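Side-chain contacts in conserved protein (Methanothermobacter thermautotrophicus, PDB 1T57), which is of unknown function but binds flavin mononucleotide and magnesium, and has a domain probably related to the C-terminal domain of pyruvate kinase: residues Asp48-Arg53 / Ala181-Pro186; His113-Val118 / Gly145-Val150. One frame throughout, in Å; residues are numbered along the deposited sequence.

Contact 1: Asp48-Arg53 / Ala181-Pro186; sequences DQLGIR and ALVLTP
L50 and I52, on either side of a glycine, both meet the forked side chain of V183, and each touches a different branch. L50 closes helix 36-50. With CG anti to the carbonyl carbon (chi1 -59°), its CD1 methyl reaches V183 CG2 at 4.2 Å. The chain then turns at G51, whose positive phi of 71° marks it as the C-prime residue of a Schellman motif. The weak bond from G51 N to D48 O (3.2 Å) belongs to this helix end, and I52 N reaches one residue further back to complete it. The turn brings I52 round to face the same valine: its CG1 branch runs extended to CD1 (chi2 165°), which meets V183 CG1 at 4.3 Å. The backbones stay well apart, with 9.3 Å between the CA atoms of I52 and V183, so the side chains alone bridge the gap. The contact is entirely apolar and small, burying 80 Å² in all, about half of it on V183. Both methyl pairs meet at the longer end of van der Waals range, a light touch and not a tight interlock. V183 itself is fixed by backbone hydrogen bonds to H198 and E199 of strand 196-204, and I169 of strand 168-172 touches both V183 and I52. R205 of a second subunit packs on L50 and V183. The contact thus seats the C-terminal end of helix 36-50, just before strand 54-58, on one face of the central sheet, while L184, pointing away from it, packs on A153 of helix 144-158.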
loop_
_atom_site.group_PDB
_atom_site.type_symbol
_atom_site.label_atom_id
_atom_site.label_comp_id
_atom_site.label_asym_id
_atom_site.label_seq_id
_atom_site.Cartn_x
_atom_site.Cartn_y
_atom_site.Cartn_z
ATOM N N ASP A 48 -34.937 -24.381 4.325
ATOM C CA ASP A 48 -35.973 -25.234 3.734
ATOM C C ASP A 48 -36.440 -24.595 2.429
ATOM O O ASP A 48 -36.494 -25.243 1.378
ATOM C CB ASP A 48 -37.170 -25.345 4.676
ATOM C CG ASP A 48 -36.853 -26.132 5.924
ATOM O OD1 ASP A 48 -37.631 -26.029 6.903
ATOM O OD2 ASP A 48 -35.831 -26.859 5.921
ATOM N N GLN A 49 -36.778 -23.310 2.522
ATOM C CA GLN A 49 -37.258 -22.561 1.376
ATOM C C GLN A 49 -36.377 -22.704 0.151
ATOM O O GLN A 49 -36.877 -22.930 -0.950
ATOM C CB GLN A 49 -37.408 -21.077 1.738
ATOM C CG GLN A 49 -38.487 -20.813 2.790
ATOM C CD GLN A 49 -38.754 -19.335 3.021
ATOM O OE1 GLN A 49 -39.484 -18.965 3.943
ATOM N NE2 GLN A 49 -38.176 -18.483 2.177
ATOM N N LEU A 50 -35.066 -22.599 0.334
ATOM C CA LEU A 50 -34.167 -22.677 -0.807
ATOM C C LEU A 50 -33.520 -24.031 -1.028
ATOM O O LEU A 50 -32.892 -24.243 -2.059
ATOM C CB LEU A 50 -33.062 -21.625 -0.676
ATOM C CG LEU A 50 -33.352 -20.129 -0.584
ATOM C CD1 LEU A 50 -32.131 -19.499 0.011
ATOM C CD2 LEU A 50 -33.657 -19.485 -1.933
ATOM N N GLY A 51 -33.642 -24.949 -0.079
ATOM C CA GLY A 51 -32.989 -26.235 -0.271
ATOM C C GLY A 51 -31.467 -26.106 -0.159
ATOM O O GLY A 51 -30.703 -26.504 -1.049
ATOM N N ILE A 52 -31.026 -25.546 0.959
ATOM C CA ILE A 52 -29.611 -25.351 1.218
ATOM C C ILE A 52 -29.219 -26.308 2.329
ATOM O O ILE A 52 -29.945 -26.444 3.308
ATOM C CB ILE A 52 -29.347 -23.865 1.626
ATOM C CG1 ILE A 52 -29.333 -23.004 0.362
ATOM C CG2 ILE A 52 -28.054 -23.722 2.430
ATOM C CD1 ILE A 52 -29.440 -21.505 0.613
ATOM N N ARG A 53 -28.087 -26.988 2.163
ATOM C CA ARG A 53 -27.636 -27.937 3.167
ATOM C C ARG A 53 -26.212 -27.683 3.653
ATOM O O ARG A 53 -25.628 -28.525 4.342
ATOM C CB ARG A 53 -27.745 -29.366 2.634
ATOM C CG ARG A 53 -26.509 -29.879 1.901
ATOM C CD ARG A 53 -26.692 -31.343 1.495
ATOM N NE ARG A 53 -25.449 -31.950 1.022
ATOM C CZ ARG A 53 -25.360 -33.168 0.490
ATOM N NH1 ARG A 53 -26.443 -33.924 0.359
ATOM N NH2 ARG A 53 -24.186 -33.625 0.074
ATOM N N ALA A 181 -26.995 -13.315 9.359
ATOM C CA ALA A 181 -26.956 -14.559 8.597
ATOM C C ALA A 181 -27.136 -14.150 7.169
ATOM O O ALA A 181 -28.010 -13.350 6.863
ATOM C CB ALA A 181 -28.071 -15.500 9.024
ATOM N N LEU A 182 -26.307 -14.701 6.297
ATOM C CA LEU A 182 -26.358 -14.356 4.888
ATOM C C LEU A 182 -26.494 -15.586 4.000
ATOM O O LEU A 182 -26.181 -16.691 4.425
ATOM C CB LEU A 182 -25.090 -13.569 4.515
ATOM C CG LEU A 182 -25.113 -12.033 4.409
ATOM C CD1 LEU A 182 -25.738 -11.364 5.597
ATOM C CD2 LEU A 182 -23.685 -11.569 4.275
ATOM N N VAL A 183 -26.996 -15.380 2.783
ATOM C CA VAL A 183 -27.117 -16.443 1.798
ATOM C C VAL A 183 -26.111 -16.051 0.731
ATOM O O VAL A 183 -26.223 -15.011 0.078
ATOM C CB VAL A 183 -28.510 -16.507 1.208
ATOM C CG1 VAL A 183 -28.504 -17.339 -0.055
ATOM C CG2 VAL A 183 -29.442 -17.122 2.231
ATOM N N LEU A 184 -25.097 -16.874 0.560
ATOM C CA LEU A 184 -24.065 -16.516 -0.388
ATOM C C LEU A 184 -23.395 -17.710 -1.010
ATOM O O LEU A 184 -23.652 -18.869 -0.648
ATOM C CB LEU A 184 -23.016 -15.664 0.332
ATOM C CG LEU A 184 -22.447 -16.300 1.615
ATOM C CD1 LEU A 184 -21.616 -17.570 1.286
ATOM C CD2 LEU A 184 -21.596 -15.276 2.374
ATOM N N THR A 185 -22.514 -17.403 -1.945
ATOM C CA THR A 185 -21.746 -18.413 -2.645
ATOM C C THR A 185 -20.291 -18.115 -2.311
ATOM O O THR A 185 -19.726 -17.106 -2.751
ATOM C CB THR A 185 -21.957 -18.335 -4.190
ATOM O OG1 THR A 185 -23.285 -18.763 -4.528
ATOM C CG2 THR A 185 -20.963 -19.221 -4.906
ATOM N N PRO A 186 -19.664 -18.980 -1.509
ATOM C CA PRO A 186 -18.267 -18.746 -1.153
ATOM C C PRO A 186 -17.362 -18.668 -2.367
ATOM O O PRO A 186 -17.782 -18.925 -3.512
ATOM C CB PRO A 186 -17.935 -19.946 -0.272
ATOM C CG PRO A 186 -19.252 -20.215 0.409
ATOM C CD PRO A 186 -20.211 -20.121 -0.751
#

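Contact 2: His113-Val118 / Gly145-Val150; sequences HALSGV and GFKVCV. With FMN (flavin mononucleotide), chain E.
This is a buried loop-to-helix contact, in which L115, from the loop between strand 107-109 and helix 118-126, packs against K147 and V150 on helix 144-158 at the edge of the flavin pocket. A single methyl carries it: L115 CD1 lies 3.8 Å from V150 CG2, the two side chains crossing at about a right angle, and 4.1 Å from K147 CD. The loop is curled back on itself by weak bonds from S116 N, S116 OG and G117 N to H113 O. Beyond its apolar stem, K147 bends at chi2 (91°) and again at chi4 (90°), which turns NZ onto FMN O4 at 3.0 Å. NZ also forms a salt bridge with E151, whose other carboxylate oxygen accepts a hydrogen bond from L115 N; one glutamate therefore ties lysine and loop together. The ammonium group probably polarises the flavin carbonyl. H113 packs against the other end of the flavin: methyl C7M lies 3.1 Å above one face of the imidazole, displaced toward the rim. H113 NE2 is hydrogen-bonded to H82 N, which helps fix the ring's rotation. Next to K147 on the helix, V148 CG1 comes within 3.7 Å of FMN C4A. Lysine, valine and histidine thus line the isoalloxazine part of this protein's FMN pocket, with V148 on one face of the flavin and H113 on the other, at the dimethyl end.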
loop_
_atom_site.group_PDB
_atom_site.type_symbol
_atom_site.label_atom_id
_atom_site.label_comp_id
_atom_site.label_asym_id
_atom_site.label_seq_id
_atom_site.Cartn_x
_atom_site.Cartn_y
_atom_site.Cartn_z
ATOM N N HIS A 113 -7.407 -15.986 10.590
ATOM C CA HIS A 113 -8.603 -15.278 10.075
ATOM C C HIS A 113 -8.456 -14.675 8.675
ATOM O O HIS A 113 -7.593 -13.822 8.449
ATOM C CB HIS A 113 -8.993 -14.159 11.035
ATOM C CG HIS A 113 -9.406 -14.640 12.387
ATOM N ND1 HIS A 113 -9.808 -13.777 13.385
ATOM C CD2 HIS A 113 -9.512 -15.890 12.900
ATOM C CE1 HIS A 113 -10.148 -14.476 14.452
ATOM N NE2 HIS A 113 -9.981 -15.757 14.184
ATOM N N ALA A 114 -9.352 -15.069 7.769
ATOM C CA ALA A 114 -9.293 -14.643 6.370
ATOM C C ALA A 114 -9.279 -13.155 6.024
ATOM O O ALA A 114 -8.628 -12.776 5.059
ATOM C CB ALA A 114 -10.415 -15.353 5.550
ATOM N N LEU A 115 -9.960 -12.312 6.795
ATOM C CA LEU A 115 -9.977 -10.879 6.471
ATOM C C LEU A 115 -9.072 -9.960 7.262
ATOM O O LEU A 115 -9.331 -8.770 7.354
ATOM C CB LEU A 115 -11.407 -10.337 6.521
ATOM C CG LEU A 115 -12.327 -10.950 5.435
ATOM C CD1 LEU A 115 -13.733 -10.298 5.498
ATOM C CD2 LEU A 115 -11.696 -10.769 4.047
ATOM N N SER A 116 -7.999 -10.526 7.800
ATOM C CA SER A 116 -6.994 -9.805 8.576
ATOM C C SER A 116 -5.670 -10.541 8.270
ATOM O O SER A 116 -4.763 -9.992 7.686
ATOM C CB SER A 116 -7.332 -9.891 10.078
ATOM O OG SER A 116 -7.561 -11.249 10.474
ATOM N N GLY A 117 -5.575 -11.805 8.652
ATOM C CA GLY A 117 -4.370 -12.543 8.333
ATOM C C GLY A 117 -3.081 -11.988 8.937
ATOM O O GLY A 117 -3.059 -11.369 9.998
ATOM N N VAL A 118 -1.996 -12.266 8.245
ATOM C CA VAL A 118 -0.674 -11.834 8.620
ATOM C C VAL A 118 -0.638 -10.310 8.402
ATOM O O VAL A 118 0.223 -9.612 8.927
ATOM C CB VAL A 118 0.387 -12.621 7.759
ATOM C CG1 VAL A 118 1.797 -12.046 7.923
ATOM C CG2 VAL A 118 0.376 -14.094 8.193
ATOM N N GLY A 145 -21.184 -9.004 12.175
ATOM C CA GLY A 145 -21.455 -10.327 11.655
ATOM C C GLY A 145 -21.409 -10.336 10.129
ATOM O O GLY A 145 -20.965 -11.294 9.539
ATOM N N PHE A 146 -21.831 -9.248 9.495
ATOM C CA PHE A 146 -21.828 -9.204 8.039
ATOM C C PHE A 146 -20.401 -9.473 7.581
ATOM O O PHE A 146 -20.150 -10.144 6.572
ATOM C CB PHE A 146 -22.301 -7.833 7.541
ATOM C CG PHE A 146 -22.692 -7.800 6.082
ATOM C CD1 PHE A 146 -24.012 -7.968 5.707
ATOM C CD2 PHE A 146 -21.752 -7.539 5.099
ATOM C CE1 PHE A 146 -24.400 -7.883 4.376
ATOM C CE2 PHE A 146 -22.125 -7.453 3.761
ATOM C CZ PHE A 146 -23.461 -7.621 3.402
ATOM N N LYS A 147 -19.449 -8.970 8.346
ATOM C CA LYS A 147 -18.060 -9.150 7.978
ATOM C C LYS A 147 -17.604 -10.549 8.303
ATOM O O LYS A 147 -16.868 -11.120 7.534
ATOM C CB LYS A 147 -17.173 -8.078 8.655
ATOM C CG LYS A 147 -16.184 -8.544 9.731
ATOM C CD LYS A 147 -14.835 -8.882 9.153
ATOM C CE LYS A 147 -13.705 -8.735 10.196
ATOM N NZ LYS A 147 -13.361 -9.928 11.034
ATOM N N VAL A 148 -18.071 -11.141 9.406
ATOM C CA VAL A 148 -17.578 -12.486 9.709
ATOM C C VAL A 148 -18.155 -13.472 8.746
ATOM O O VAL A 148 -17.503 -14.454 8.394
ATOM C CB VAL A 148 -17.830 -12.952 11.200
ATOM C CG1 VAL A 148 -18.049 -11.770 12.097
ATOM C CG2 VAL A 148 -18.923 -13.954 11.280
ATOM N N CYS A 149 -19.363 -13.169 8.292
ATOM C CA CYS A 149 -20.057 -14.009 7.339
ATOM C C CYS A 149 -19.259 -14.275 6.078
ATOM O O CYS A 149 -19.134 -15.441 5.713
ATOM C CB CYS A 149 -21.431 -13.416 6.987
ATOM S SG CYS A 149 -22.770 -14.025 8.056
ATOM N N VAL A 150 -18.712 -13.249 5.408
ATOM C CA VAL A 150 -17.931 -13.563 4.213
ATOM C C VAL A 150 -16.600 -14.155 4.658
ATOM O O VAL A 150 -16.104 -15.121 4.066
ATOM C CB VAL A 150 -17.684 -12.311 3.248
ATOM C CG1 VAL A 150 -18.548 -11.177 3.629
ATOM C CG2 VAL A 150 -16.245 -11.908 3.225
HETATM N N1 FMN E . -17.266 -11.097 16.305
HETATM C C2 FMN E . -17.260 -9.725 16.085
HETATM O O2 FMN E . -18.080 -9.010 16.627
HETATM N N3 FMN E . -16.464 -9.119 15.150
HETATM C C4 FMN E . -15.481 -9.839 14.521
HETATM O O4 FMN E . -14.850 -9.311 13.597
HETATM C C4A FMN E . -15.482 -11.225 14.699
HETATM N N5 FMN E . -14.548 -11.996 14.045
HETATM C C5A FMN E . -14.740 -13.357 14.006
HETATM C C6 FMN E . -13.800 -14.114 13.327
HETATM C C7 FMN E . -13.850 -15.479 13.350
HETATM C C7M FMN E . -12.748 -16.200 12.643
HETATM C C8 FMN E . -14.515 -16.094 14.404
HETATM C C8M FMN E . -14.497 -17.605 14.557
HETATM C C9 FMN E . -15.443 -15.345 15.125
HETATM C C9A FMN E . -15.642 -13.985 14.871
HETATM N N10 FMN E . -16.397 -13.198 15.753
HETATM C C10 FMN E . -16.428 -11.843 15.538
HETATM C "C1'" FMN E . -17.371 -13.790 16.749
HETATM C "C2'" FMN E . -18.574 -14.312 16.013
HETATM O "O2'" FMN E . -19.080 -13.262 15.181
HETATM C "C3'" FMN E . -19.669 -14.711 16.975
HETATM O "O3'" FMN E . -20.001 -13.648 17.817
HETATM C "C4'" FMN E . -19.635 -16.073 17.687
HETATM O "O4'" FMN E . -20.916 -16.177 18.263
HETATM C "C5'" FMN E . -18.818 -16.400 18.919
HETATM O "O5'" FMN E . -19.338 -17.659 19.285
HETATM P P FMN E . -19.898 -18.152 20.710
HETATM O O1P FMN E . -19.981 -19.637 20.634
HETATM O O2P FMN E . -21.285 -17.571 21.049
HETATM O O3P FMN E . -18.858 -17.722 21.753
#

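How the contacts relate
From the N terminus, the chain ends helix 36-50 at 48-53, where contact 1 opens the larger loop; it closes only at strand 180-185, with 127 residues in between. Contact 2 falls wholly within that span, joining 113-118 to 145-150 across 26 residues that are mostly helical, so the two loops nest and do not cross. Their centres are 19 Å apart, on opposite sides of the chain's centre. Strand 180-185 and helix 144-158 connect them directly: L182 CD2 packs on F146 CE1 at 3.8 Å. Together they run from the end of helix 36-50, through the sheet, to helix 144-158 and the flavin-side loop.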